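Local coordinates for protein TarM (Staphylococcus aureus subsp. aureus 21178, PDB 4X7R) that belongs to the GT-B glycosyltransferases of the group 1 family and carries, besides its two Rossmann-like domains, a large antiparallel beta-sheet, at residues 390-404 and 412-426. The protein carries 1 engineered substitution. Sequence-based numbering, arbitrary orientation.
With 3YW ((2S)-2,3-dihydroxypropyl 2-acetamido-2-deoxy-alpha-D-glucopyranoside), chain F.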
ATOM      1  N   LEU A 390     -16.814  -6.318  10.740  1.00 63.33           N
ATOM      2  CA  LEU A 390     -16.436  -6.755  12.086  1.00 61.71           C
ATOM      3  C   LEU A 390     -17.627  -7.052  12.999  1.00 67.55           C
ATOM      4  O   LEU A 390     -17.538  -7.933  13.855  1.00 65.76           O
ATOM      5  CB  LEU A 390     -15.452  -5.767  12.741  1.00 59.31           C
ATOM      6  CG  LEU A 390     -14.012  -5.803  12.225  1.00 61.22           C
ATOM      7  CD1 LEU A 390     -13.256  -4.576  12.650  1.00 58.73           C
ATOM      8  CD2 LEU A 390     -13.290  -7.069  12.670  1.00 64.26           C
ATOM      9  N   GLU A 391     -18.752  -6.351  12.779  1.00 67.67           N
ATOM     10  CA  GLU A 391     -20.007  -6.520  13.524  1.00 69.64           C
ATOM     11  C   GLU A 391     -20.593  -7.919  13.257  1.00 75.23           C
ATOM     12  O   GLU A 391     -21.163  -8.538  14.159  1.00 75.68           O
ATOM     13  CB  GLU A 391     -21.033  -5.443  13.114  1.00 72.48           C
ATOM     14  CG  GLU A 391     -20.534  -4.007  13.170  1.00 82.89           C
ATOM     15  CD  GLU A 391     -21.617  -2.951  13.050  1.00110.12           C
ATOM     16  OE1 GLU A 391     -22.475  -2.862  13.960  1.00110.17           O
ATOM     17  OE2 GLU A 391     -21.596  -2.196  12.052  1.00103.29           O
ATOM     18  N   ASP A 392     -20.417  -8.420  12.017  1.00 72.28           N
ATOM     19  CA  ASP A 392     -20.899  -9.729  11.577  1.00 73.72           C
ATOM     20  C   ASP A 392     -20.094 -10.909  12.125  1.00 76.14           C
ATOM     21  O   ASP A 392     -20.561 -12.040  12.024  1.00 77.12           O
ATOM     22  CB  ASP A 392     -20.948  -9.795  10.038  1.00 76.49           C
ATOM     23  CG  ASP A 392     -21.951  -8.864   9.381  1.00 89.89           C
ATOM     24  OD1 ASP A 392     -23.108  -8.790   9.875  1.00 92.99           O
ATOM     25  OD2 ASP A 392     -21.603  -8.254   8.336  1.00 92.25           O
ATOM     26  N   PHE A 393     -18.886 -10.670  12.679  1.00 70.45           N
ATOM     27  CA  PHE A 393     -18.048 -11.766  13.183  1.00 68.81           C
ATOM     28  C   PHE A 393     -18.198 -11.994  14.683  1.00 72.74           C
ATOM     29  O   PHE A 393     -18.345 -11.036  15.436  1.00 72.73           O
ATOM     30  CB  PHE A 393     -16.557 -11.560  12.836  1.00 67.73           C
ATOM     31  CG  PHE A 393     -16.183 -11.051  11.458  1.00 67.93           C
ATOM     32  CD1 PHE A 393     -16.814 -11.540  10.316  1.00 71.44           C
ATOM     33  CD2 PHE A 393     -15.126 -10.158  11.295  1.00 67.48           C
ATOM     34  CE1 PHE A 393     -16.441 -11.088   9.042  1.00 71.78           C
ATOM     35  CE2 PHE A 393     -14.749  -9.714  10.020  1.00 69.62           C
ATOM     36  CZ  PHE A 393     -15.408 -10.179   8.902  1.00 69.13           C
ATOM     37  N   LYS A 394     -18.152 -13.269  15.113  1.00 68.64           N
ATOM     38  CA  LYS A 394     -18.198 -13.673  16.527  1.00 67.66           C
ATOM     39  C   LYS A 394     -16.765 -13.552  17.109  1.00 68.16           C
ATOM     40  O   LYS A 394     -16.578 -13.168  18.269  1.00 66.36           O
ATOM     41  CB  LYS A 394     -18.724 -15.117  16.651  1.00 71.16           C
ATOM     42  CG  LYS A 394     -18.938 -15.572  18.090  1.00 76.09           C
ATOM     43  CD  LYS A 394     -19.883 -16.739  18.178  1.00 83.12           C
ATOM     44  CE  LYS A 394     -20.262 -17.004  19.610  1.00 91.99           C
ATOM     45  NZ  LYS A 394     -21.378 -17.976  19.705  1.00100.47           N
ATOM     46  N   LEU A 395     -15.765 -13.883  16.272  1.00 63.20           N
ATOM     47  CA  LEU A 395     -14.340 -13.805  16.575  1.00 60.43           C
ATOM     48  C   LEU A 395     -13.540 -13.638  15.293  1.00 62.28           C
ATOM     49  O   LEU A 395     -14.056 -13.830  14.189  1.00 62.42           O
ATOM     50  CB  LEU A 395     -13.837 -15.006  17.410  1.00 60.50           C
ATOM     51  CG  LEU A 395     -13.899 -16.380  16.752  1.00 66.30           C
ATOM     52  CD1 LEU A 395     -12.517 -16.933  16.508  1.00 65.54           C
ATOM     53  CD2 LEU A 395     -14.683 -17.325  17.593  1.00 69.65           C
ATOM     54  N   VAL A 396     -12.274 -13.270  15.449  1.00 56.53           N
ATOM     55  CA  VAL A 396     -11.349 -13.059  14.346  1.00 55.16           C
ATOM     56  C   VAL A 396     -10.147 -13.990  14.536  1.00 58.13           C
ATOM     57  O   VAL A 396      -9.817 -14.390  15.654  1.00 55.92           O
ATOM     58  CB  VAL A 396     -11.014 -11.545  14.181  1.00 57.33           C
ATOM     59  CG1 VAL A 396      -9.705 -11.302  13.444  1.00 55.82           C
ATOM     60  CG2 VAL A 396     -12.166 -10.805  13.502  1.00 57.54           C
ATOM     61  N   VAL A 397      -9.547 -14.389  13.428  1.00 55.53           N
ATOM     62  CA  VAL A 397      -8.437 -15.315  13.434  1.00 55.38           C
ATOM     63  C   VAL A 397      -7.213 -14.729  12.710  1.00 55.31           C
ATOM     64  O   VAL A 397      -7.369 -13.948  11.759  1.00 54.84           O
ATOM     65  CB  VAL A 397      -8.923 -16.669  12.857  1.00 62.08           C
ATOM     66  CG1 VAL A 397      -9.280 -16.549  11.378  1.00 63.05           C
ATOM     67  CG2 VAL A 397      -7.919 -17.774  13.096  1.00 61.93           C
ATOM     68  N   SER A 398      -5.998 -15.084  13.189  1.00 47.16           N
ATOM     69  CA  SER A 398      -4.739 -14.692  12.557  1.00 44.61           C
ATOM     70  C   SER A 398      -3.794 -15.879  12.493  1.00 49.16           C
ATOM     71  O   SER A 398      -3.412 -16.417  13.532  1.00 48.81           O
ATOM     72  CB  SER A 398      -4.074 -13.533  13.289  1.00 45.84           C
ATOM     73  OG  SER A 398      -2.834 -13.237  12.661  1.00 51.05           O
ATOM     74  N   THR A 399      -3.450 -16.299  11.266  1.00 46.91           N
ATOM     75  CA  THR A 399      -2.495 -17.381  10.997  1.00 48.03           C
ATOM     76  C   THR A 399      -1.192 -16.764  10.485  1.00 49.87           C
ATOM     77  O   THR A 399      -0.274 -17.486  10.124  1.00 50.83           O
ATOM     78  CB  THR A 399      -3.065 -18.425   9.994  1.00 51.31           C
ATOM     79  OG1 THR A 399      -3.640 -17.746   8.874  1.00 49.61           O
ATOM     80  CG2 THR A 399      -4.078 -19.340  10.628  1.00 47.96           C
ATOM     81  N   SER A 400      -1.114 -15.433  10.472  1.00 45.82           N
ATOM     82  CA  SER A 400       0.049 -14.673   9.993  1.00 45.30           C
ATOM     83  C   SER A 400       1.337 -15.106  10.688  1.00 50.94           C
ATOM     84  O   SER A 400       1.332 -15.359  11.895  1.00 49.21           O
ATOM     85  CB  SER A 400      -0.176 -13.179  10.165  1.00 45.37           C
ATOM     86  OG  SER A 400       0.857 -12.469   9.505  1.00 54.00           O
ATOM     87  N   GLN A 401       2.418 -15.225   9.912  1.00 50.07           N
ATOM     88  CA  GLN A 401       3.717 -15.656  10.434  1.00 51.20           C
ATOM     89  C   GLN A 401       4.632 -14.481  10.737  1.00 50.80           C
ATOM     90  O   GLN A 401       5.620 -14.659  11.455  1.00 50.12           O
ATOM     91  CB  GLN A 401       4.410 -16.639   9.465  1.00 54.67           C
ATOM     92  CG  GLN A 401       3.738 -18.014   9.382  1.00 83.96           C
ATOM     93  CD  GLN A 401       4.158 -19.004  10.429  1.00109.44           C
ATOM     94  OE1 GLN A 401       5.212 -18.886  11.062  1.00108.53           O
ATOM     95  NE2 GLN A 401       3.368 -20.056  10.578  1.00104.15           N
ATOM     96  N   TYR A 402       4.366 -13.308  10.134  1.00 45.06           N
ATOM     97  CA  TYR A 402       5.207 -12.134  10.361  1.00 43.96           C
ATOM     98  C   TYR A 402       4.358 -10.856  10.397  1.00 47.98           C
ATOM     99  O   TYR A 402       3.527 -10.642   9.510  1.00 48.68           O
ATOM    100  CB  TYR A 402       6.307 -11.990   9.273  1.00 45.70           C
ATOM    101  CG  TYR A 402       7.027 -13.275   8.906  1.00 52.38           C
ATOM    102  CD1 TYR A 402       8.161 -13.688   9.604  1.00 55.26           C
ATOM    103  CD2 TYR A 402       6.576 -14.078   7.860  1.00 55.27           C
ATOM    104  CE1 TYR A 402       8.825 -14.873   9.273  1.00 56.83           C
ATOM    105  CE2 TYR A 402       7.216 -15.277   7.539  1.00 58.21           C
ATOM    106  CZ  TYR A 402       8.346 -15.663   8.242  1.00 66.56           C
ATOM    107  OH  TYR A 402       8.972 -16.841   7.926  1.00 72.09           O
ATOM    108  N   GLU A 403       4.591  -9.997  11.398  1.00 40.58           N
ATOM    109  CA  GLU A 403       3.924  -8.706  11.506  1.00 38.44           C
ATOM    110  C   GLU A 403       4.883  -7.698  12.133  1.00 39.93           C
ATOM    111  O   GLU A 403       5.838  -8.072  12.832  1.00 38.87           O
ATOM    112  CB  GLU A 403       2.632  -8.780  12.376  1.00 39.55           C
ATOM    113  CG  GLU A 403       1.476  -9.625  11.860  1.00 42.65           C
ATOM    114  CD  GLU A 403       0.835  -9.152  10.567  1.00 51.81           C
ATOM    115  OE1 GLU A 403       0.980  -7.958  10.218  1.00 42.81           O
ATOM    116  OE2 GLU A 403       0.188  -9.988   9.897  1.00 39.34           O
ATOM    117  N   GLY A 404       4.567  -6.437  11.921  1.00 35.79           N
ATOM    118  CA  GLY A 404       5.193  -5.313  12.590  1.00 35.13           C
ATOM    119  C   GLY A 404       4.376  -5.043  13.835  1.00 37.31           C
ATOM    120  O   GLY A 404       4.920  -4.758  14.907  1.00 36.63           O
ATOM    121  N   ALA A 412     -10.241  -5.567  15.298  1.00 44.15           N
ATOM    122  CA  ALA A 412     -11.208  -6.571  15.754  1.00 45.40           C
ATOM    123  C   ALA A 412     -11.440  -6.450  17.253  1.00 50.28           C
ATOM    124  O   ALA A 412     -12.581  -6.499  17.705  1.00 52.49           O
ATOM    125  CB  ALA A 412     -10.711  -7.968  15.415  1.00 45.82           C
ATOM    126  N   MET A 413     -10.362  -6.248  18.017  1.00 45.28           N
ATOM    127  CA  MET A 413     -10.422  -6.090  19.471  1.00 44.01           C
ATOM    128  C   MET A 413     -11.176  -4.820  19.855  1.00 49.80           C
ATOM    129  O   MET A 413     -11.970  -4.846  20.806  1.00 50.67           O
ATOM    130  CB  MET A 413      -9.023  -6.141  20.076  1.00 44.00           C
ATOM    131  CG  MET A 413      -8.448  -7.548  20.049  1.00 46.19           C
ATOM    132  SD  MET A 413      -6.747  -7.668  20.610  1.00 46.51           S
ATOM    133  CE  MET A 413      -6.953  -7.372  22.343  1.00 41.26           C
ATOM    134  N   ILE A 414     -10.986  -3.733  19.080  1.00 46.95           N
ATOM    135  CA  ILE A 414     -11.730  -2.469  19.279  1.00 48.48           C
ATOM    136  C   ILE A 414     -13.252  -2.721  19.080  1.00 56.24           C
ATOM    137  O   ILE A 414     -14.059  -2.230  19.867  1.00 56.85           O
ATOM    138  CB  ILE A 414     -11.182  -1.316  18.401  1.00 50.26           C
ATOM    139  CG1 ILE A 414      -9.734  -0.991  18.788  1.00 48.81           C
ATOM    140  CG2 ILE A 414     -12.062  -0.049  18.483  1.00 52.51           C
ATOM    141  CD1 ILE A 414      -8.965  -0.361  17.708  1.00 53.27           C
ATOM    142  N   SER A 415     -13.624  -3.566  18.094  1.00 54.68           N
ATOM    143  CA  SER A 415     -15.027  -3.916  17.851  1.00 55.78           C
ATOM    144  C   SER A 415     -15.513  -5.061  18.745  1.00 60.57           C
ATOM    145  O   SER A 415     -16.525  -5.683  18.431  1.00 61.99           O
ATOM    146  CB  SER A 415     -15.257  -4.220  16.376  1.00 58.58           C
ATOM    147  OG  SER A 415     -15.258  -3.007  15.645  1.00 68.25           O
ATOM    148  N   LYS A 416     -14.800  -5.333  19.870  1.00 56.05           N
ATOM    149  CA  LYS A 416     -15.119  -6.398  20.846  1.00 55.55           C
ATOM    150  C   LYS A 416     -15.177  -7.807  20.215  1.00 59.48           C
ATOM    151  O   LYS A 416     -15.955  -8.661  20.655  1.00 60.70           O
ATOM    152  CB  LYS A 416     -16.407  -6.083  21.637  1.00 58.76           C
ATOM    153  CG  LYS A 416     -16.363  -4.832  22.497  1.00 56.97           C
ATOM    154  CD  LYS A 416     -17.688  -4.668  23.224  1.00 66.05           C
ATOM    155  CE  LYS A 416     -17.696  -3.486  24.156  1.00 76.16           C
ATOM    156  NZ  LYS A 416     -19.055  -3.217  24.711  1.00 86.43           N
ATOM    157  N   ARG A 417     -14.355  -8.036  19.171  1.00 54.93           N
ATOM    158  CA  ARG A 417     -14.253  -9.315  18.460  1.00 55.08           C
ATOM    159  C   ARG A 417     -12.927  -9.948  18.888  1.00 55.00           C
ATOM    160  O   ARG A 417     -11.865  -9.426  18.555  1.00 52.86           O
ATOM    161  CB  ARG A 417     -14.347  -9.134  16.911  1.00 55.59           C
ATOM    162  CG  ARG A 417     -15.615  -8.400  16.409  1.00 64.86           C
ATOM    163  CD  ARG A 417     -16.868  -8.822  17.157  1.00 66.85           C
ATOM    164  NE  ARG A 417     -18.118  -8.291  16.612  1.00 69.83           N
ATOM    165  CZ  ARG A 417     -19.070  -7.711  17.343  1.00 81.82           C
ATOM    166  NH1 ARG A 417     -18.887  -7.500  18.640  1.00 69.21           N
ATOM    167  NH2 ARG A 417     -20.201  -7.317  16.777  1.00 67.95           N
ATOM    168  N   PRO A 418     -12.957 -10.988  19.738  1.00 51.58           N
ATOM    169  CA  PRO A 418     -11.681 -11.561  20.216  1.00 50.17           C
ATOM    170  C   PRO A 418     -10.873 -12.221  19.113  1.00 54.17           C
ATOM    171  O   PRO A 418     -11.432 -12.698  18.124  1.00 55.52           O
ATOM    172  CB  PRO A 418     -12.107 -12.545  21.314  1.00 52.02           C
ATOM    173  CG  PRO A 418     -13.528 -12.898  20.996  1.00 57.47           C
ATOM    174  CD  PRO A 418     -14.130 -11.712  20.286  1.00 53.64           C
ATOM    175  N   VAL A 419      -9.549 -12.197  19.274  1.00 48.46           N
ATOM    176  CA  VAL A 419      -8.608 -12.763  18.309  1.00 47.00           C
ATOM    177  C   VAL A 419      -8.022 -14.088  18.804  1.00 51.49           C
ATOM    178  O   VAL A 419      -7.674 -14.221  19.982  1.00 50.59           O
ATOM    179  CB  VAL A 419      -7.485 -11.747  17.963  1.00 47.87           C
ATOM    180  CG1 VAL A 419      -6.525 -12.311  16.922  1.00 47.72           C
ATOM    181  CG2 VAL A 419      -8.068 -10.427  17.480  1.00 46.72           C
ATOM    182  N   VAL A 420      -7.929 -15.060  17.880  1.00 49.44           N
ATOM    183  CA  VAL A 420      -7.241 -16.344  18.013  1.00 49.02           C
ATOM    184  C   VAL A 420      -6.063 -16.206  16.990  1.00 50.52           C
ATOM    185  O   VAL A 420      -6.275 -16.145  15.779  1.00 50.10           O
ATOM    186  CB  VAL A 420      -8.160 -17.571  17.786  1.00 55.54           C
ATOM    187  CG1 VAL A 420      -7.398 -18.870  18.041  1.00 56.07           C
ATOM    188  CG2 VAL A 420      -9.387 -17.507  18.704  1.00 56.44           C
ATOM    189  N   ALA A 421      -4.848 -16.000  17.506  1.00 44.88           N
ATOM    190  CA  ALA A 421      -3.680 -15.720  16.703  1.00 42.97           C
ATOM    191  C   ALA A 421      -2.471 -16.570  17.030  1.00 46.28           C
ATOM    192  O   ALA A 421      -2.254 -16.913  18.191  1.00 44.35           O
ATOM    193  CB  ALA A 421      -3.308 -14.254  16.859  1.00 41.80           C
ATOM    194  N   PHE A 422      -1.635 -16.851  16.005  1.00 43.03           N
ATOM    195  CA  PHE A 422      -0.367 -17.527  16.233  1.00 43.20           C
ATOM    196  C   PHE A 422       0.541 -16.525  16.969  1.00 44.88           C
ATOM    197  O   PHE A 422       0.581 -15.356  16.572  1.00 43.75           O
ATOM    198  CB  PHE A 422       0.278 -17.993  14.909  1.00 45.55           C
ATOM    199  CG  PHE A 422      -0.321 -19.227  14.262  1.00 48.53           C
ATOM    200  CD1 PHE A 422      -0.856 -20.252  15.035  1.00 51.74           C
ATOM    201  CD2 PHE A 422      -0.307 -19.384  12.881  1.00 51.80           C
ATOM    202  CE1 PHE A 422      -1.384 -21.407  14.437  1.00 54.82           C
ATOM    203  CE2 PHE A 422      -0.835 -20.540  12.282  1.00 56.44           C
ATOM    204  CZ  PHE A 422      -1.365 -21.547  13.064  1.00 55.34           C
ATOM    205  N   ASP A 423       1.187 -16.952  18.082  1.00 40.57           N
ATOM    206  CA  ASP A 423       2.092 -16.103  18.863  1.00 39.32           C
ATOM    207  C   ASP A 423       3.393 -15.932  18.060  1.00 43.67           C
ATOM    208  O   ASP A 423       4.285 -16.777  18.138  1.00 43.82           O
ATOM    209  CB  ASP A 423       2.372 -16.705  20.271  1.00 41.40           C
ATOM    210  CG  ASP A 423       3.044 -15.721  21.232  1.00 47.04           C
ATOM    211  OD1 ASP A 423       3.534 -14.663  20.766  1.00 43.33           O
ATOM    212  OD2 ASP A 423       3.086 -16.007  22.441  1.00 59.76           O
ATOM    213  N   ILE A 424       3.473 -14.860  17.255  1.00 39.82           N
ATOM    214  CA  ILE A 424       4.605 -14.589  16.355  1.00 38.78           C
ATOM    215  C   ILE A 424       5.211 -13.180  16.607  1.00 42.04           C
ATOM    216  O   ILE A 424       4.582 -12.328  17.236  1.00 40.33           O
ATOM    217  CB  ILE A 424       4.145 -14.773  14.853  1.00 42.26           C
ATOM    218  CG1 ILE A 424       2.928 -13.883  14.468  1.00 41.75           C
ATOM    219  CG2 ILE A 424       3.839 -16.234  14.516  1.00 44.89           C
ATOM    220  CD1 ILE A 424       3.216 -12.527  13.993  1.00 37.83           C
ATOM    221  N   LYS A 425       6.402 -12.926  16.060  1.00 39.74           N
ATOM    222  CA  LYS A 425       7.055 -11.619  16.119  1.00 38.54           C
ATOM    223  C   LYS A 425       6.560 -10.811  14.884  1.00 41.13           C
ATOM    224  O   LYS A 425       6.718 -11.264  13.756  1.00 39.50           O
ATOM    225  CB  LYS A 425       8.595 -11.762  16.100  1.00 41.04           C
ATOM    226  CG  LYS A 425       9.216 -12.209  17.450  1.00 44.17           C
ATOM    227  CD  LYS A 425      10.766 -12.173  17.362  1.00 50.99           C
ATOM    228  CE  LYS A 425      11.485 -12.485  18.660  1.00 50.52           C
ATOM    229  NZ  LYS A 425      11.389 -11.422  19.692  1.00 42.91           N
ATOM    230  N   TYR A 426       5.984  -9.607  15.066  1.00 36.82           N
ATOM    231  CA  TYR A 426       5.744  -8.904  16.322  1.00 34.45           C
ATOM    232  C   TYR A 426       4.311  -8.444  16.393  1.00 40.45           C
ATOM    233  O   TYR A 426       3.694  -8.188  15.355  1.00 39.71           O
ATOM    234  CB  TYR A 426       6.630  -7.654  16.352  1.00 32.65           C
ATOM    235  CG  TYR A 426       8.101  -7.967  16.287  1.00 32.36           C
ATOM    236  CD1 TYR A 426       8.797  -8.375  17.424  1.00 34.38           C
ATOM    237  CD2 TYR A 426       8.802  -7.875  15.084  1.00 32.82           C
ATOM    238  CE1 TYR A 426      10.148  -8.687  17.366  1.00 36.02           C
ATOM    239  CE2 TYR A 426      10.165  -8.174  15.016  1.00 33.50           C
ATOM    240  CZ  TYR A 426      10.831  -8.589  16.161  1.00 38.71           C
ATOM    241  OH  TYR A 426      12.172  -8.880  16.130  1.00 33.73           O
TER
HETATM  242  O3A 3YW F 503       5.605  -3.937   3.337  0.75 57.69           O
HETATM  243  C4A 3YW F 503       2.857  -2.756   5.594  0.75 53.29           C
HETATM  244  C5A 3YW F 503       3.672  -3.698   4.742  0.75 54.48           C
HETATM  245  O5  3YW F 503       2.367  -2.073   8.553  0.75 49.54           O
HETATM  246  C6A 3YW F 503       4.918  -3.043   4.198  0.75 55.48           C
HETATM  247  C5  3YW F 503       1.241  -2.123   9.439  0.75 42.66           C
HETATM  248  C6  3YW F 503       1.008  -0.709   9.916  0.75 38.95           C
HETATM  249  C4  3YW F 503       1.539  -3.129  10.548  0.75 41.85           C
HETATM  250  O6  3YW F 503       2.144  -0.178  10.581  0.75 36.01           O
HETATM  251  C3  3YW F 503       1.622  -4.518   9.923  0.75 44.50           C
HETATM  252  O4  3YW F 503       0.492  -3.120  11.513  0.75 37.23           O
HETATM  253  O3  3YW F 503       1.926  -5.516  10.897  0.75 39.03           O
HETATM  254  O7  3YW F 503       4.311  -6.769   8.571  0.75 55.73           O
HETATM  255  C7  3YW F 503       3.244  -6.789   7.966  0.75 54.03           C
HETATM  256  C8  3YW F 503       2.791  -7.993   7.194  0.75 53.39           C
HETATM  257  N2  3YW F 503       2.412  -5.747   7.962  0.75 51.74           N
HETATM  258  C2  3YW F 503       2.624  -4.556   8.769  0.75 48.39           C
HETATM  259  C1  3YW F 503       2.672  -3.295   7.887  0.75 51.40           C
HETATM  260  O1  3YW F 503       2.101  -3.410   6.615  0.75 51.03           O
HETATM  261  O2  3YW F 503       2.860  -4.163   3.663  0.75 55.13           O
HETATM  262  O   HOH W   1      -0.634 -14.427  13.981  1.00 45.33           O
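Arg-417 reaches the end of helix 386-391 with its guanidinium edge: NE donates to Leu-390 O (2.8 Å) and NH2 to Glu-391 O (3.0 Å), each carbonyl oxygen tilted about 20° from the guanidinium plane. A bend at chi2 (-41°) turns the chain toward these carbonyls. Leu-390 O also accepts from Phe-393 N, at the opposite face of the carbonyl plane. Val-396 sets CG2 against Ala-412 CB (3.7 Å), joining strand 395-398 to helix 407-414.

Strands 395-398 and 419-422 run parallel at 7°, linked by four backbone hydrogen bonds: Val-396 N–Pro-418 O, Val-420 N–Val-396 O, Ser-398 N–Val-420 O and Phe-422 N–Ser-398 O. The Phe-422 ring turns an edge to Thr-399 O (CD2 at 3.3 Å), while Thr-399 CB and CG2 lie against CE2. A water can link Ser-398 OG, Ser-400 O and Phe-422 O, though acceptors there outnumber its protons.

Ser-400 OG donates to Glu-403 OE2 (2.6 Å), which also pairs with Lys-331; 3YW O3 donates to OE1 (2.7 Å) and accepts from Gly-404 N.

The strands of this beta-alpha-beta unit lie fourth and fifth in the six-stranded parallel sheet, between 320-324 and outermost 438-441, with helices 333-346 and 446-457 covering the face bearing Val-397 and Val-420.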